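Local coordinates for protein BAG family molecular chaperone regulator 1 (Arabidopsis thaliana, PDB 4HWC) that probably acts as a co-chaperone that binds the ATPase domain of HSP70/HSC70 chaperones and regulates programmed cell death and stress responses, at residues A[16-19]-A[20-24]; A[37-40]-A[41-45]; A[69-72]-A[73-76]. All blocks are in the same frame, centred on the assembly; numbering follows the deposited sequence.

Contact 1 (A[16-19]-A[20-24]); sequences VDRL and GGRVS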
loop_
_atom_site.group_PDB
_atom_site.type_symbol
_atom_site.label_atom_id
_atom_site.label_comp_id
_atom_site.label_asym_id
_atom_site.label_seq_id
_atom_site.Cartn_x
_atom_site.Cartn_y
_atom_site.Cartn_z
ATOM N N VAL A 16 3.463 5.089 -0.930
ATOM C CA VAL A 16 3.200 3.670 -1.116
ATOM C C VAL A 16 4.536 2.926 -1.024
ATOM O O VAL A 16 4.582 1.796 -0.540
ATOM C CB VAL A 16 2.518 3.399 -2.476
ATOM C CG1 VAL A 16 2.400 1.894 -2.720
ATOM C CG2 VAL A 16 1.124 4.019 -2.477
ATOM N N ASP A 17 5.622 3.553 -1.482
ATOM C CA ASP A 17 6.941 2.916 -1.395
ATOM C C ASP A 17 7.279 2.659 0.072
ATOM O O ASP A 17 7.768 1.584 0.438
ATOM C CB ASP A 17 8.057 3.808 -1.966
ATOM C CG ASP A 17 7.951 4.011 -3.458
ATOM O OD1 ASP A 17 7.383 3.135 -4.140
ATOM O OD2 ASP A 17 8.457 5.044 -3.952
ATOM N N ARG A 18 7.029 3.663 0.903
ATOM C CA ARG A 18 7.328 3.560 2.322
ATOM C C ARG A 18 6.424 2.548 3.006
ATOM O O ARG A 18 6.884 1.779 3.842
ATOM C CB ARG A 18 7.181 4.921 3.000
ATOM C CG ARG A 18 7.816 4.990 4.388
ATOM C CD ARG A 18 7.482 6.301 5.073
ATOM N NE ARG A 18 6.057 6.385 5.377
ATOM C CZ ARG A 18 5.479 5.795 6.417
ATOM N NH1 ARG A 18 6.204 5.076 7.267
ATOM N NH2 ARG A 18 4.173 5.919 6.605
ATOM N N LEU A 19 5.137 2.551 2.664
ATOM C CA LEU A 19 4.212 1.602 3.274
ATOM C C LEU A 19 4.574 0.191 2.828
ATOM O O LEU A 19 4.382 -0.760 3.570
ATOM C CB LEU A 19 2.760 1.931 2.896
ATOM C CG LEU A 19 2.250 3.270 3.448
ATOM C CD1 LEU A 19 0.843 3.548 2.947
ATOM C CD2 LEU A 19 2.272 3.231 4.971
ATOM N N GLY A 20 5.101 0.069 1.615
ATOM C CA GLY A 20 5.504 -1.228 1.099
ATOM C C GLY A 20 6.707 -1.732 1.876
ATOM O O GLY A 20 6.893 -2.938 2.053
ATOM N N GLY A 21 7.536 -0.798 2.335
ATOM C CA GLY A 21 8.698 -1.175 3.123
ATOM C C GLY A 21 8.230 -1.768 4.439
ATOM O O GLY A 21 8.827 -2.721 4.955
ATOM N N ARG A 22 7.163 -1.201 4.990
ATOM C CA ARG A 22 6.608 -1.724 6.239
ATOM C C ARG A 22 6.035 -3.113 6.016
ATOM O O ARG A 22 6.150 -3.996 6.863
ATOM C CB ARG A 22 5.496 -0.819 6.754
ATOM C CG ARG A 22 5.896 0.576 7.166
ATOM C CD ARG A 22 5.020 0.988 8.330
ATOM N NE ARG A 22 4.744 2.425 8.359
ATOM C CZ ARG A 22 4.115 3.016 9.372
ATOM N NH1 ARG A 22 3.717 2.307 10.422
ATOM N NH2 ARG A 22 3.857 4.332 9.314
ATOM N N VAL A 23 5.414 -3.322 4.861
ATOM C CA VAL A 23 4.862 -4.628 4.546
ATOM C C VAL A 23 6.017 -5.624 4.518
ATOM O O VAL A 23 5.941 -6.696 5.122
ATOM C CB VAL A 23 4.130 -4.634 3.175
ATOM C CG1 VAL A 23 3.728 -6.066 2.806
ATOM C CG2 VAL A 23 2.886 -3.766 3.259
ATOM N N SER A 24 7.095 -5.255 3.833
ATOM C CA SER A 24 8.273 -6.110 3.742
ATOM C C SER A 24 8.837 -6.411 5.132
ATOM O O SER A 24 9.271 -7.525 5.400
ATOM C CB SER A 24 9.344 -5.434 2.870
ATOM O OG SER A 24 10.514 -6.227 2.791
#

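Contact 2 (A[37-40]-A[41-45]); sequences AEKD and LVTVI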
loop_
_atom_site.group_PDB
_atom_site.type_symbol
_atom_site.label_atom_id
_atom_site.label_comp_id
_atom_site.label_asym_id
_atom_site.label_seq_id
_atom_site.Cartn_x
_atom_site.Cartn_y
_atom_site.Cartn_z
ATOM N N ALA A 37 2.177 -7.269 16.004
ATOM C CA ALA A 37 1.045 -6.793 16.789
ATOM C C ALA A 37 -0.103 -6.514 15.826
ATOM O O ALA A 37 0.088 -5.865 14.797
ATOM C CB ALA A 37 1.424 -5.518 17.537
ATOM N N GLU A 38 -1.289 -7.016 16.151
ATOM C CA GLU A 38 -2.451 -6.803 15.300
ATOM C C GLU A 38 -2.656 -5.312 15.072
ATOM O O GLU A 38 -3.050 -4.889 13.989
ATOM C CB GLU A 38 -3.696 -7.409 15.948
ATOM C CG GLU A 38 -3.657 -8.925 16.060
ATOM C CD GLU A 38 -3.750 -9.615 14.711
ATOM O OE1 GLU A 38 -4.809 -9.502 14.058
ATOM O OE2 GLU A 38 -2.766 -10.268 14.300
ATOM N N LYS A 39 -2.374 -4.524 16.103
ATOM C CA LYS A 39 -2.518 -3.074 16.042
ATOM C C LYS A 39 -1.679 -2.464 14.928
ATOM O O LYS A 39 -2.098 -1.509 14.275
ATOM C CB LYS A 39 -2.119 -2.460 17.383
ATOM C CG LYS A 39 -1.999 -0.942 17.379
ATOM C CD LYS A 39 -1.631 -0.423 18.763
ATOM C CE LYS A 39 -0.308 -1.003 19.246
ATOM N NZ LYS A 39 -0.012 -0.626 20.658
ATOM N N ASP A 40 -0.487 -3.011 14.717
ATOM C CA ASP A 40 0.389 -2.499 13.675
ATOM C C ASP A 40 -0.116 -2.892 12.291
ATOM O O ASP A 40 -0.021 -2.104 11.349
ATOM C CB ASP A 40 1.817 -3.006 13.891
ATOM C CG ASP A 40 2.454 -2.425 15.138
ATOM O OD1 ASP A 40 2.623 -1.188 15.195
ATOM O OD2 ASP A 40 2.780 -3.199 16.064
ATOM N N LEU A 41 -0.657 -4.104 12.168
ATOM C CA LEU A 41 -1.184 -4.564 10.883
ATOM C C LEU A 41 -2.356 -3.684 10.463
ATOM O O LEU A 41 -2.472 -3.304 9.300
ATOM C CB LEU A 41 -1.651 -6.021 10.963
ATOM C CG LEU A 41 -0.591 -7.124 11.030
ATOM C CD1 LEU A 41 -1.280 -8.481 11.051
ATOM C CD2 LEU A 41 0.333 -7.027 9.827
ATOM N N VAL A 42 -3.223 -3.358 11.416
ATOM C CA VAL A 42 -4.380 -2.515 11.129
ATOM C C VAL A 42 -3.956 -1.090 10.790
ATOM O O VAL A 42 -4.545 -0.454 9.919
ATOM C CB VAL A 42 -5.353 -2.468 12.328
ATOM C CG1 VAL A 42 -6.507 -1.516 12.026
ATOM C CG2 VAL A 42 -5.886 -3.858 12.612
ATOM N N THR A 43 -2.936 -0.587 11.478
ATOM C CA THR A 43 -2.455 0.760 11.219
ATOM C C THR A 43 -2.005 0.898 9.768
ATOM O O THR A 43 -2.415 1.823 9.068
ATOM C CB THR A 43 -1.266 1.128 12.136
ATOM O OG1 THR A 43 -1.726 1.262 13.487
ATOM C CG2 THR A 43 -0.630 2.436 11.688
ATOM N N VAL A 44 -1.173 -0.039 9.319
ATOM C CA VAL A 44 -0.649 -0.011 7.952
ATOM C C VAL A 44 -1.736 -0.256 6.898
ATOM O O VAL A 44 -1.758 0.400 5.852
ATOM C CB VAL A 44 0.489 -1.045 7.799
ATOM C CG1 VAL A 44 1.015 -1.055 6.385
ATOM C CG2 VAL A 44 1.626 -0.698 8.765
ATOM N N ILE A 45 -2.630 -1.202 7.161
ATOM C CA ILE A 45 -3.700 -1.474 6.205
ATOM C C ILE A 45 -4.495 -0.194 6.064
ATOM O O ILE A 45 -4.832 0.217 4.961
ATOM C CB ILE A 45 -4.640 -2.590 6.688
ATOM C CG1 ILE A 45 -3.919 -3.934 6.581
ATOM C CG2 ILE A 45 -5.931 -2.607 5.847
ATOM C CD1 ILE A 45 -4.760 -5.110 7.017
HETATM O O HOH W 1 0.735 0.759 15.329
#

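Contact 3 (A[69-72]-A[73-76]); sequences KMQV and KRVQ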
loop_
_atom_site.group_PDB
_atom_site.type_symbol
_atom_site.label_atom_id
_atom_site.label_comp_id
_atom_site.label_asym_id
_atom_site.label_seq_id
_atom_site.Cartn_x
_atom_site.Cartn_y
_atom_site.Cartn_z
ATOM N N LYS A 69 -3.620 3.782 -12.264
ATOM C CA LYS A 69 -4.098 2.410 -12.098
ATOM C C LYS A 69 -2.998 1.501 -11.567
ATOM O O LYS A 69 -3.270 0.541 -10.841
ATOM C CB LYS A 69 -4.626 1.849 -13.423
ATOM C CG LYS A 69 -5.949 2.444 -13.885
ATOM C CD LYS A 69 -6.312 1.878 -15.259
ATOM C CE LYS A 69 -7.526 2.556 -15.859
ATOM N NZ LYS A 69 -7.784 2.029 -17.233
ATOM N N MET A 70 -1.756 1.777 -11.942
ATOM C CA MET A 70 -0.664 0.955 -11.441
ATOM C C MET A 70 -0.522 1.170 -9.936
ATOM O O MET A 70 -0.304 0.217 -9.193
ATOM C CB MET A 70 0.665 1.291 -12.127
ATOM C CG MET A 70 1.850 0.515 -11.525
ATOM S SD MET A 70 3.424 0.676 -12.401
ATOM C CE MET A 70 3.892 2.347 -11.979
ATOM N N GLN A 71 -0.640 2.414 -9.480
ATOM C CA GLN A 71 -0.513 2.672 -8.047
ATOM C C GLN A 71 -1.671 2.036 -7.302
ATOM O O GLN A 71 -1.512 1.549 -6.181
ATOM C CB GLN A 71 -0.459 4.176 -7.756
ATOM C CG GLN A 71 0.782 4.849 -8.310
ATOM C CD GLN A 71 2.076 4.202 -7.826
ATOM O OE1 GLN A 71 3.037 4.068 -8.588
ATOM N NE2 GLN A 71 2.112 3.813 -6.559
ATOM N N VAL A 72 -2.846 2.036 -7.918
ATOM C CA VAL A 72 -4.002 1.419 -7.286
ATOM C C VAL A 72 -3.725 -0.074 -7.115
ATOM O O VAL A 72 -4.018 -0.659 -6.074
ATOM C CB VAL A 72 -5.268 1.599 -8.144
ATOM C CG1 VAL A 72 -6.381 0.717 -7.615
ATOM C CG2 VAL A 72 -5.707 3.069 -8.128
ATOM N N LYS A 73 -3.156 -0.681 -8.149
ATOM C CA LYS A 73 -2.843 -2.109 -8.118
ATOM C C LYS A 73 -1.810 -2.422 -7.045
ATOM O O LYS A 73 -1.898 -3.454 -6.374
ATOM C CB LYS A 73 -2.323 -2.564 -9.484
ATOM C CG LYS A 73 -2.009 -4.057 -9.568
ATOM C CD LYS A 73 -3.257 -4.895 -9.327
ATOM C CE LYS A 73 -2.962 -6.382 -9.528
ATOM N NZ LYS A 73 -4.185 -7.194 -9.329
ATOM N N ARG A 74 -0.830 -1.537 -6.890
ATOM C CA ARG A 74 0.206 -1.736 -5.878
ATOM C C ARG A 74 -0.424 -1.808 -4.498
ATOM O O ARG A 74 -0.098 -2.688 -3.712
ATOM C CB ARG A 74 1.217 -0.585 -5.887
ATOM C CG ARG A 74 2.314 -0.708 -6.915
ATOM C CD ARG A 74 3.651 -0.358 -6.277
ATOM N NE ARG A 74 3.758 1.058 -5.982
ATOM C CZ ARG A 74 4.689 1.600 -5.206
ATOM N NH1 ARG A 74 4.691 2.905 -5.017
ATOM N NH2 ARG A 74 5.599 0.844 -4.606
ATOM N N VAL A 75 -1.318 -0.864 -4.206
ATOM C CA VAL A 75 -1.993 -0.810 -2.914
ATOM C C VAL A 75 -2.869 -2.034 -2.669
ATOM O O VAL A 75 -2.869 -2.599 -1.572
ATOM C CB VAL A 75 -2.863 0.464 -2.791
ATOM C CG1 VAL A 75 -3.666 0.420 -1.492
ATOM C CG2 VAL A 75 -1.973 1.698 -2.801
ATOM N N GLN A 76 -3.626 -2.436 -3.688
ATOM C CA GLN A 76 -4.473 -3.610 -3.569
ATOM C C GLN A 76 -3.618 -4.836 -3.233
ATOM O O GLN A 76 -3.996 -5.657 -2.394
ATOM C CB GLN A 76 -5.249 -3.840 -4.875
ATOM C CG GLN A 76 -6.363 -2.815 -5.108
ATOM C CD GLN A 76 -6.995 -2.911 -6.487
ATOM O OE1 GLN A 76 -8.043 -2.312 -6.743
ATOM N NE2 GLN A 76 -6.357 -3.648 -7.382
#

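Contact 1 (A[16-19]-A[20-24])
Val16 O and Gly20 N open a run of i to i+4 backbone hydrogen bonds that carries the chain without a break from residues 16-19 into 20-24. Gly20 N donates to Val16 O at 2.8 Å, and Gly21 N to Asp17 O, Arg22 N to Arg18 O and Val23 N to Leu19 O continue the ladder. This is the middle of helix 5-31, the first helix of the three-helix bundle that forms the BAG domain. Gly21 N has a second, weak bond to Arg18 O at 3.1 Å.

The long side chains of Arg18 and Arg22, one turn apart, run side by side in the same direction. Their guanidinium groups meet at their edges with the planes turned 58° from each other, and Arg18 NH2 lies only 3.2 Å from Arg22 NH2. Two like charges this close would be expected to repel, but Arg18 NH2 also forms a salt bridge with Glu15 OE2, which probably offsets part of the cost. Arg18 leaves the backbone with CG opposite its own N (chi1 -165°) and bends at chi3, which swings the guanidinium along the helix to Arg22.

Arg22 bends at chi2 and chi3. Its CG passes 3.7 Å from Arg18 O, and its NE comes within 4.3 Å of Leu19 CD2. Arg22 itself packs on Val44 and Leu47 of helix 38-55. Leu19 packs on Leu47 and Leu48 of the same helix, while Val16 rests on Val75 and Tyr78 of helix 62-88. Asp17 OD1 is engaged in a salt bridge with Arg74, also of helix 62-88. Val23 not only gives its N-H to Leu19 O but also brings Val23 CG2 to 3.4 Å from that oxygen of Leu19.

Contact 2 (A[37-40]-A[41-45])
Backbone hydrogen bonds tie Ala37, at the N-cap position, and the residues after it to the next turn. Ala37 O accepts from both Asp40 N, at 2.9 Å, and Leu41 N, at 3.3 Å, and so binds the first turn together. Val42 N to Glu38 O and Val44 N to Asp40 O add regular i to i+4 bonds.

Among the side chains, Thr43 makes the direct polar link. Its hydroxyl stands beside its own backbone N (chi1 -69°), from where OG1 reaches back one turn and donates to Lys39 O at 2.9 Å. Thr43 N donates to the same oxygen, Lys39 O, at 3.1 Å, and the two donors arrive from opposite faces of the carbonyl plane, gripping Lys39 O twice through one residue. A water extends this arrangement: it donates to Asp40 OD1 at 2.7 Å and to Thr43 OG1, bridging carboxylate and hydroxyl. OG1 is thus donor to the backbone and acceptor from the water, which would fix its rotation. All this lies at the start of helix 38-55, the second and shortest helix of the three-helix BAG bundle, where the carboxylates of Asp40 and Glu38 would probably be steadied by the helix dipole.

The remaining contacts are van der Waals contacts of methyl groups with oxygens. Glu38 folds at chi2 and its side chain crosses that of Leu41 obliquely, with Glu38 OE2 4.0 Å from Leu41 CD1. Valine methyls lie close to the carbonyl oxygens one turn back, Val42 CG2 being 3.3 Å from Glu38 O and Val44 CG2 3.4 Å from Asp40 O. Leu41 and Val44 face inward, both packing on Phe26 of helix 5-31, and Val44 also touches Leu82 of helix 62-88.

Contact 3 (A[69-72]-A[73-76])
Lys69 O accepts a hydrogen bond from Lys73 N at 3.0 Å, and CB of Lys73 lies close by the same oxygen. Next, Met70 O takes Arg74 N at 2.9 Å, while the first part of the Arg74 side chain runs past it, CG 3.6 Å from Met70 O. Gln71 and Arg74 lie side by side and point the same way: the Gln71 amide, folded back by its bend at chi2, sits at the edge of the Arg74 guanidinium with the two planes 85° apart. Here helix 62-88 packs against helix 5-31 in the three-helix BAG bundle, where the guanidinium is anchored by its salt bridge to Asp17. With an alanine in place of Gln71, the Arg74 guanidinium would probably lose the amide at its edge and gain some freedom to turn, and the cover that Gln71 gives Ile9 and Leu55 would be lost. Gln71 O receives Val75 N. Val72, which rests on Leu52 and Leu55 of helix 38-55, closes the run: Val72 O accepts from Gln76 N at 3.0 Å and has Gln76 CG at 3.3 Å, while Val72 CG1 meets Gln76 OE1 at 3.6 Å, the extended glutamine passing it at a slant.

Each contact belongs to a different helix of one bundle. The centres of contacts 1 and 3 lie about 7 and 8 Å from the centre of the chain, and the two touch through the Asp17-Arg74 salt bridge; contact 2, centred about 13 Å from it, meets contact 1 where Arg22 packs on Val44 and does not touch contact 3. Each has a buried side (Val16 and Leu19; Leu41 and Val44; Gln71 and Val75) and an exposed one (Asp17 and Arg18; Lys39; Lys69 and Lys73). Their polar chemistry differs: like-charged arginines side by side in contact 1, a water-linked hydroxyl and carboxylate in contact 2, an amide beside a guanidinium in contact 3.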